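Local coordinates for protein Plm1 (Streptomyces sp. HK803, PDB 4HXY) that probably uses NADPH to reduce the beta-keto group of the growing polyketide chain in the first module of phoslactomycin biosynthesis, at residues L113-G118 and E158-V163; P419-S424 and P428-F433; D69-L74 and A286-E291. One frame throughout, in Å; residues are numbered along the deposited sequence.

Interaction 1 (L113-G118 and E158-V163); sequences LGRVAG and EDQLAV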
# COMPACT_ATOMS: atom_id res chain seq x y z
N LEU A 113 -6.74 1.10 3.99
CA LEU A 113 -7.46 1.71 5.09
C LEU A 113 -8.36 0.72 5.83
O LEU A 113 -8.42 0.72 7.06
CB LEU A 113 -8.28 2.90 4.58
CG LEU A 113 -8.87 3.74 5.71
CD1 LEU A 113 -8.73 5.24 5.34
CD2 LEU A 113 -10.30 3.34 5.98
N GLY A 114 -9.04 -0.13 5.08
CA GLY A 114 -9.97 -1.10 5.64
C GLY A 114 -9.31 -2.07 6.61
O GLY A 114 -9.86 -2.39 7.65
N ARG A 115 -8.11 -2.53 6.27
CA ARG A 115 -7.34 -3.35 7.22
C ARG A 115 -7.08 -2.64 8.55
O ARG A 115 -7.15 -3.26 9.61
CB ARG A 115 -6.02 -3.82 6.59
CG ARG A 115 -6.21 -4.93 5.54
CD ARG A 115 -4.88 -5.46 5.00
NE ARG A 115 -4.31 -4.57 3.98
CZ ARG A 115 -4.52 -4.68 2.67
NH1 ARG A 115 -5.27 -5.66 2.17
NH2 ARG A 115 -3.97 -3.82 1.85
N VAL A 116 -6.77 -1.35 8.49
CA VAL A 116 -6.61 -0.55 9.70
C VAL A 116 -7.94 -0.44 10.47
O VAL A 116 -7.96 -0.53 11.70
CB VAL A 116 -6.01 0.81 9.37
CG1 VAL A 116 -5.91 1.66 10.63
CG2 VAL A 116 -4.63 0.63 8.72
N ALA A 117 -9.05 -0.29 9.76
CA ALA A 117 -10.38 -0.30 10.39
C ALA A 117 -10.62 -1.59 11.19
O ALA A 117 -11.15 -1.54 12.31
CB ALA A 117 -11.48 -0.06 9.35
N GLY A 118 -10.20 -2.72 10.63
CA GLY A 118 -10.31 -4.01 11.33
C GLY A 118 -9.54 -4.01 12.64
O GLY A 118 -10.00 -4.62 13.63
N GLU A 158 -13.58 -15.16 7.56
CA GLU A 158 -12.78 -14.51 6.53
C GLU A 158 -13.22 -13.05 6.41
O GLU A 158 -14.42 -12.77 6.50
CB GLU A 158 -12.94 -15.25 5.20
CG GLU A 158 -12.48 -16.73 5.23
CD GLU A 158 -10.99 -16.91 5.44
OE1 GLU A 158 -10.22 -15.94 5.25
OE2 GLU A 158 -10.57 -18.04 5.76
N ASP A 159 -12.27 -12.13 6.25
CA ASP A 159 -12.58 -10.70 6.16
C ASP A 159 -11.84 -9.97 5.04
O ASP A 159 -11.95 -8.75 4.92
CB ASP A 159 -12.31 -10.03 7.51
CG ASP A 159 -10.83 -10.09 7.93
OD1 ASP A 159 -10.01 -10.76 7.24
OD2 ASP A 159 -10.51 -9.45 8.96
N GLN A 160 -11.07 -10.70 4.23
CA GLN A 160 -10.39 -10.15 3.06
C GLN A 160 -10.64 -11.09 1.89
O GLN A 160 -9.92 -12.07 1.68
CB GLN A 160 -8.90 -9.93 3.32
CG GLN A 160 -8.68 -8.86 4.41
CD GLN A 160 -7.23 -8.55 4.68
OE1 GLN A 160 -6.44 -8.36 3.76
NE2 GLN A 160 -6.88 -8.40 5.96
N LEU A 161 -11.68 -10.77 1.13
CA LEU A 161 -12.23 -11.69 0.14
C LEU A 161 -12.29 -11.07 -1.24
O LEU A 161 -12.42 -9.85 -1.40
CB LEU A 161 -13.65 -12.11 0.57
CG LEU A 161 -13.74 -12.91 1.88
CD1 LEU A 161 -15.15 -12.92 2.37
CD2 LEU A 161 -13.19 -14.33 1.67
N ALA A 162 -12.28 -11.94 -2.25
CA ALA A 162 -12.48 -11.53 -3.61
C ALA A 162 -13.38 -12.54 -4.31
O ALA A 162 -13.28 -13.75 -4.07
CB ALA A 162 -11.14 -11.40 -4.35
N VAL A 163 -14.26 -12.03 -5.16
CA VAL A 163 -15.10 -12.88 -6.02
C VAL A 163 -14.55 -12.86 -7.44
O VAL A 163 -14.31 -11.80 -8.02
CB VAL A 163 -16.59 -12.44 -6.00
CG1 VAL A 163 -17.40 -13.37 -6.90
CG2 VAL A 163 -17.13 -12.48 -4.58
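Q160 OE1 is gripped by two arginines. R171 NH1 gives its stronger hydrogen bond. R115 NH1 adds a weak one of 3.3 Å from the edge of the guanidinium, in its plane, and this N-H points fairly straight at the oxygen (164°). The two NH1 groups lie close to each other, so the shared oxygen probably eases the repulsion between them. The R115 chain bends at chi3 (-80°), which turns its end toward the amide. The Q160 chain runs extended beyond CG and crosses it at about a right angle. Q160 NE2 rests 3.6 Å from R115 CG, so the amide also packs on the aliphatic part of the arginine. The amide and guanidinium planes are 42° apart.

Helix 105-120 here meets strand 160-164, which pairs in parallel with strand 125-131. Both belong to the N-terminal half, consistent with the structural subdomain of modular ketoreductases. An alanine at Q160 removes the amide, and would probably leave the R115 and R171 guanidinium groups close together without their common acceptor. R115 NH2 makes a weak hydrogen bond to G325 O, and the R115 side chain touches A340 of helix 333-351.

Interaction 2 (P419-S424 and P428-F433); sequences PAFTAS and PLFGSF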
# COMPACT_ATOMS: atom_id res chain seq x y z
N PRO A 419 0.74 -12.93 18.33
CA PRO A 419 -0.13 -12.62 19.48
C PRO A 419 -0.38 -11.13 19.65
O PRO A 419 -1.48 -10.73 20.10
CB PRO A 419 0.62 -13.21 20.69
CG PRO A 419 1.61 -14.19 20.10
CD PRO A 419 1.95 -13.68 18.73
N ALA A 420 0.59 -10.29 19.28
CA ALA A 420 0.37 -8.85 19.36
C ALA A 420 -0.62 -8.39 18.28
O ALA A 420 -1.57 -7.65 18.57
CB ALA A 420 1.70 -8.07 19.27
N PHE A 421 -0.42 -8.87 17.05
CA PHE A 421 -1.26 -8.43 15.92
C PHE A 421 -2.71 -8.86 16.05
O PHE A 421 -3.63 -8.11 15.65
CB PHE A 421 -0.67 -8.96 14.59
CG PHE A 421 -1.41 -8.49 13.39
CD1 PHE A 421 -1.12 -7.25 12.85
CD2 PHE A 421 -2.43 -9.23 12.83
CE1 PHE A 421 -1.81 -6.76 11.75
CE2 PHE A 421 -3.13 -8.72 11.70
CZ PHE A 421 -2.79 -7.50 11.18
N THR A 422 -2.92 -10.04 16.65
CA THR A 422 -4.23 -10.64 16.78
C THR A 422 -4.84 -10.50 18.17
O THR A 422 -5.86 -11.13 18.46
CB THR A 422 -4.21 -12.13 16.39
OG1 THR A 422 -3.41 -12.89 17.33
CG2 THR A 422 -3.66 -12.30 14.96
N ALA A 423 -4.25 -9.66 19.02
CA ALA A 423 -4.74 -9.57 20.42
C ALA A 423 -6.22 -9.20 20.52
O ALA A 423 -6.96 -9.75 21.32
CB ALA A 423 -3.92 -8.58 21.22
N SER A 424 -6.63 -8.24 19.69
CA SER A 424 -7.99 -7.73 19.73
C SER A 424 -8.87 -8.30 18.63
O SER A 424 -10.08 -8.10 18.66
CB SER A 424 -7.99 -6.20 19.65
OG SER A 424 -7.26 -5.60 20.70
N PRO A 428 -7.12 -14.39 9.77
CA PRO A 428 -6.82 -15.55 8.93
C PRO A 428 -5.71 -15.28 7.90
O PRO A 428 -5.24 -16.22 7.27
CB PRO A 428 -8.15 -15.84 8.25
CG PRO A 428 -8.88 -14.57 8.27
CD PRO A 428 -8.48 -13.87 9.54
N LEU A 429 -5.32 -14.01 7.75
CA LEU A 429 -4.25 -13.63 6.82
C LEU A 429 -2.95 -14.39 7.07
O LEU A 429 -2.24 -14.70 6.11
CB LEU A 429 -4.01 -12.12 6.93
CG LEU A 429 -3.00 -11.51 5.96
CD1 LEU A 429 -3.52 -11.50 4.52
CD2 LEU A 429 -2.62 -10.10 6.40
N PHE A 430 -2.64 -14.68 8.34
CA PHE A 430 -1.36 -15.26 8.71
C PHE A 430 -1.45 -16.73 9.07
O PHE A 430 -0.58 -17.25 9.78
CB PHE A 430 -0.80 -14.49 9.89
CG PHE A 430 -0.47 -13.07 9.59
CD1 PHE A 430 0.56 -12.78 8.71
CD2 PHE A 430 -1.16 -12.03 10.19
CE1 PHE A 430 0.89 -11.48 8.43
CE2 PHE A 430 -0.81 -10.71 9.90
CZ PHE A 430 0.21 -10.45 9.02
N GLY A 431 -2.46 -17.43 8.55
CA GLY A 431 -2.60 -18.87 8.81
C GLY A 431 -1.34 -19.72 8.66
O GLY A 431 -1.12 -20.66 9.43
N SER A 432 -0.49 -19.38 7.70
CA SER A 432 0.70 -20.17 7.41
C SER A 432 1.81 -20.03 8.47
O SER A 432 2.78 -20.79 8.47
CB SER A 432 1.25 -19.81 6.03
OG SER A 432 1.80 -18.51 6.01
N PHE A 433 1.64 -19.07 9.38
CA PHE A 433 2.57 -18.84 10.49
C PHE A 433 2.02 -19.32 11.85
O PHE A 433 2.68 -19.17 12.88
CB PHE A 433 2.96 -17.35 10.54
CG PHE A 433 3.56 -16.88 9.25
CD1 PHE A 433 4.89 -17.17 8.93
CD2 PHE A 433 2.79 -16.21 8.32
CE1 PHE A 433 5.42 -16.78 7.72
CE2 PHE A 433 3.31 -15.82 7.11
CZ PHE A 433 4.63 -16.10 6.81
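F421 is the last residue of helix 414-421, and F430 lies in the segment just after it. Only three residues separate the two segments. The chain leaves helical geometry at T422. One weak turn bond follows, from A423 N to A420 O at 3.4 Å. In the second segment G431 N bonds to P428 O at 3.3 Å and F433 N to F430 O at 2.9 Å. The chain doubles back between T422 and P428, and the CB atoms of F421 and F430 both point toward the other segment.

The two rings carry the contact as a T-shaped (edge-to-face) stack. F430 is the edge and F421 the face. The planes stand at 88° and the ring centroids are 5.2 Å apart. F430 CE2 comes down over the rim of the F421 ring, 3.5 Å from F421 CE2 and 3.7 Å from F421 CD2. The edge therefore sits off-centre, over one side of the face. F421 CG is anti to its own backbone N (chi1 -176°), which swings the ring off the helix end toward F430. L429 CD2 lies over one face of the F430 ring, near its rim.

The pair is part of a larger aromatic cluster in which W327, from earlier in the chain, joins residues of the C-terminal region. F430 also meets F417 and W327 edge-to-face, and W414 at an intermediate tilt. F421 meets F417 with nearly parallel planes, and W327 at a steep angle. T422 OG1 bonds back to L418 O on helix 414-421. F430 and F433 touch L418 of the same helix. On strand 167-175, S432 touches V174, F433 touches L173, and L429 makes a backbone hydrogen bond with L173.

Interaction 3 (D69-L74 and A286-E291); sequences DLLAAL and AETGAE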
# COMPACT_ATOMS: atom_id res chain seq x y z
N ASP A 69 -13.79 7.47 0.57
CA ASP A 69 -15.19 7.02 0.58
C ASP A 69 -15.45 6.14 1.78
O ASP A 69 -16.49 6.24 2.45
CB ASP A 69 -15.53 6.25 -0.70
CG ASP A 69 -15.36 7.07 -1.97
OD1 ASP A 69 -15.64 8.30 -1.95
OD2 ASP A 69 -14.95 6.47 -2.99
N LEU A 70 -14.50 5.24 2.07
CA LEU A 70 -14.64 4.37 3.24
C LEU A 70 -14.48 5.19 4.52
O LEU A 70 -15.18 4.95 5.51
CB LEU A 70 -13.62 3.22 3.17
CG LEU A 70 -13.60 2.27 4.38
CD1 LEU A 70 -14.97 1.66 4.65
CD2 LEU A 70 -12.57 1.16 4.14
N LEU A 71 -13.57 6.15 4.52
CA LEU A 71 -13.37 7.03 5.67
C LEU A 71 -14.69 7.74 6.00
O LEU A 71 -15.11 7.77 7.15
CB LEU A 71 -12.29 8.08 5.40
CG LEU A 71 -11.95 8.99 6.60
CD1 LEU A 71 -11.20 8.24 7.69
CD2 LEU A 71 -11.13 10.21 6.20
N ALA A 72 -15.33 8.29 4.98
CA ALA A 72 -16.61 8.97 5.17
C ALA A 72 -17.69 8.06 5.75
O ALA A 72 -18.44 8.48 6.63
CB ALA A 72 -17.10 9.59 3.87
N ALA A 73 -17.78 6.83 5.26
CA ALA A 73 -18.75 5.86 5.77
C ALA A 73 -18.49 5.53 7.23
O ALA A 73 -19.42 5.43 8.03
CB ALA A 73 -18.73 4.59 4.92
N LEU A 74 -17.22 5.37 7.60
CA LEU A 74 -16.90 5.03 8.98
C LEU A 74 -17.25 6.20 9.90
O LEU A 74 -17.66 5.99 11.02
CB LEU A 74 -15.41 4.63 9.11
CG LEU A 74 -15.10 3.28 8.47
CD1 LEU A 74 -13.59 3.05 8.32
CD2 LEU A 74 -15.78 2.11 9.26
N ALA A 286 -10.96 7.62 13.64
CA ALA A 286 -11.94 8.50 14.28
C ALA A 286 -11.51 9.96 14.33
O ALA A 286 -12.37 10.85 14.40
CB ALA A 286 -12.27 8.02 15.69
N GLU A 287 -10.19 10.20 14.32
CA GLU A 287 -9.63 11.54 14.39
C GLU A 287 -9.11 12.03 13.03
O GLU A 287 -8.58 13.13 12.96
CB GLU A 287 -8.48 11.58 15.40
CG GLU A 287 -8.90 11.67 16.87
CD GLU A 287 -9.73 10.51 17.35
OE1 GLU A 287 -10.94 10.72 17.63
OE2 GLU A 287 -9.18 9.39 17.48
N THR A 288 -9.24 11.22 11.99
CA THR A 288 -8.74 11.57 10.65
C THR A 288 -9.85 12.12 9.75
O THR A 288 -10.78 11.41 9.41
CB THR A 288 -8.13 10.34 9.94
OG1 THR A 288 -7.08 9.79 10.74
CG2 THR A 288 -7.52 10.75 8.61
N GLY A 289 -9.74 13.39 9.35
CA GLY A 289 -10.67 13.95 8.37
C GLY A 289 -10.19 13.72 6.95
O GLY A 289 -9.03 13.35 6.75
N ALA A 290 -11.07 13.97 5.98
CA ALA A 290 -10.75 13.77 4.56
C ALA A 290 -9.54 14.58 4.14
O ALA A 290 -8.71 14.10 3.34
CB ALA A 290 -11.95 14.11 3.66
N GLU A 291 -9.46 15.82 4.61
CA GLU A 291 -8.34 16.69 4.22
C GLU A 291 -6.99 16.15 4.74
O GLU A 291 -5.98 16.11 4.02
CB GLU A 291 -8.60 18.12 4.69
CG GLU A 291 -7.54 19.09 4.22
CD GLU A 291 -7.80 20.53 4.60
OE1 GLU A 291 -8.85 20.83 5.24
OE2 GLU A 291 -6.94 21.37 4.25
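This is a van der Waals contact in which the side chain of L71, on helix 67-77, packs against the backbone T288-G289-A290 that leads into helix 290-310. It joins the N-terminal half of the protein to the NADPH-binding ketoreductase half, where A286-E291 lies. L71 supplies more than half of the surface buried here. Its CA is 7.3 Å from the CA of A290.

The CB of L71 points toward this loop. CG is anti to the backbone N (chi1 -176°), so the fork of the two methyls reaches out from the helix. The fork sits at the carbonyl of T288. CD2 is 3.4 Å from T288 O, and CD1 is 3.6 Å from the same oxygen. CD2 continues along the chain, 3.7 Å from G289 C and 3.8 Å from A290 N. CD1 also comes within 4.3 Å of T288 CB. Within the two segments the leucine methyls meet mainly main-chain atoms.

The T288 carbonyl oxygen still has a polar partner, because H75 NE2, also on helix 67-77, donates a hydrogen bond to it. One helix therefore meets this oxygen with both a leucine and a histidine. The T288 hydroxyl is used on its own side of the contact, where OG1 bonds to R284 O. G289 takes the N-cap position of helix 290-310.

L71 is also covered by L293, in the first turns of helix 290-310, and by I285 in the loop before it. T288 touches L293 and Q296 of that helix. On other sides of helix 67-77, L70 and L74 pack on helix 105-120 and on W125 of strand 125-131.

From the N terminus, helix 67-77 comes first and opens interaction 3. Its partner, 286-291, follows with 211 residues between, so this contact closes a loop from the N-terminal half into the ketoreductase half. Interaction 1 is nested inside that loop and joins helix 105-120 to strand 160-164, with 39 residues between its segments. Interaction 2 follows in series near the C terminus and closes a short turn after helix 414-421. Interaction 1 touches both others: L113 CD2 lies 3.6 Å from L70 CD2, and E158 OE1 lies 3.6 Å from P428 CG. Interactions 2 and 3 do not touch, and their centres are about 26 Å apart.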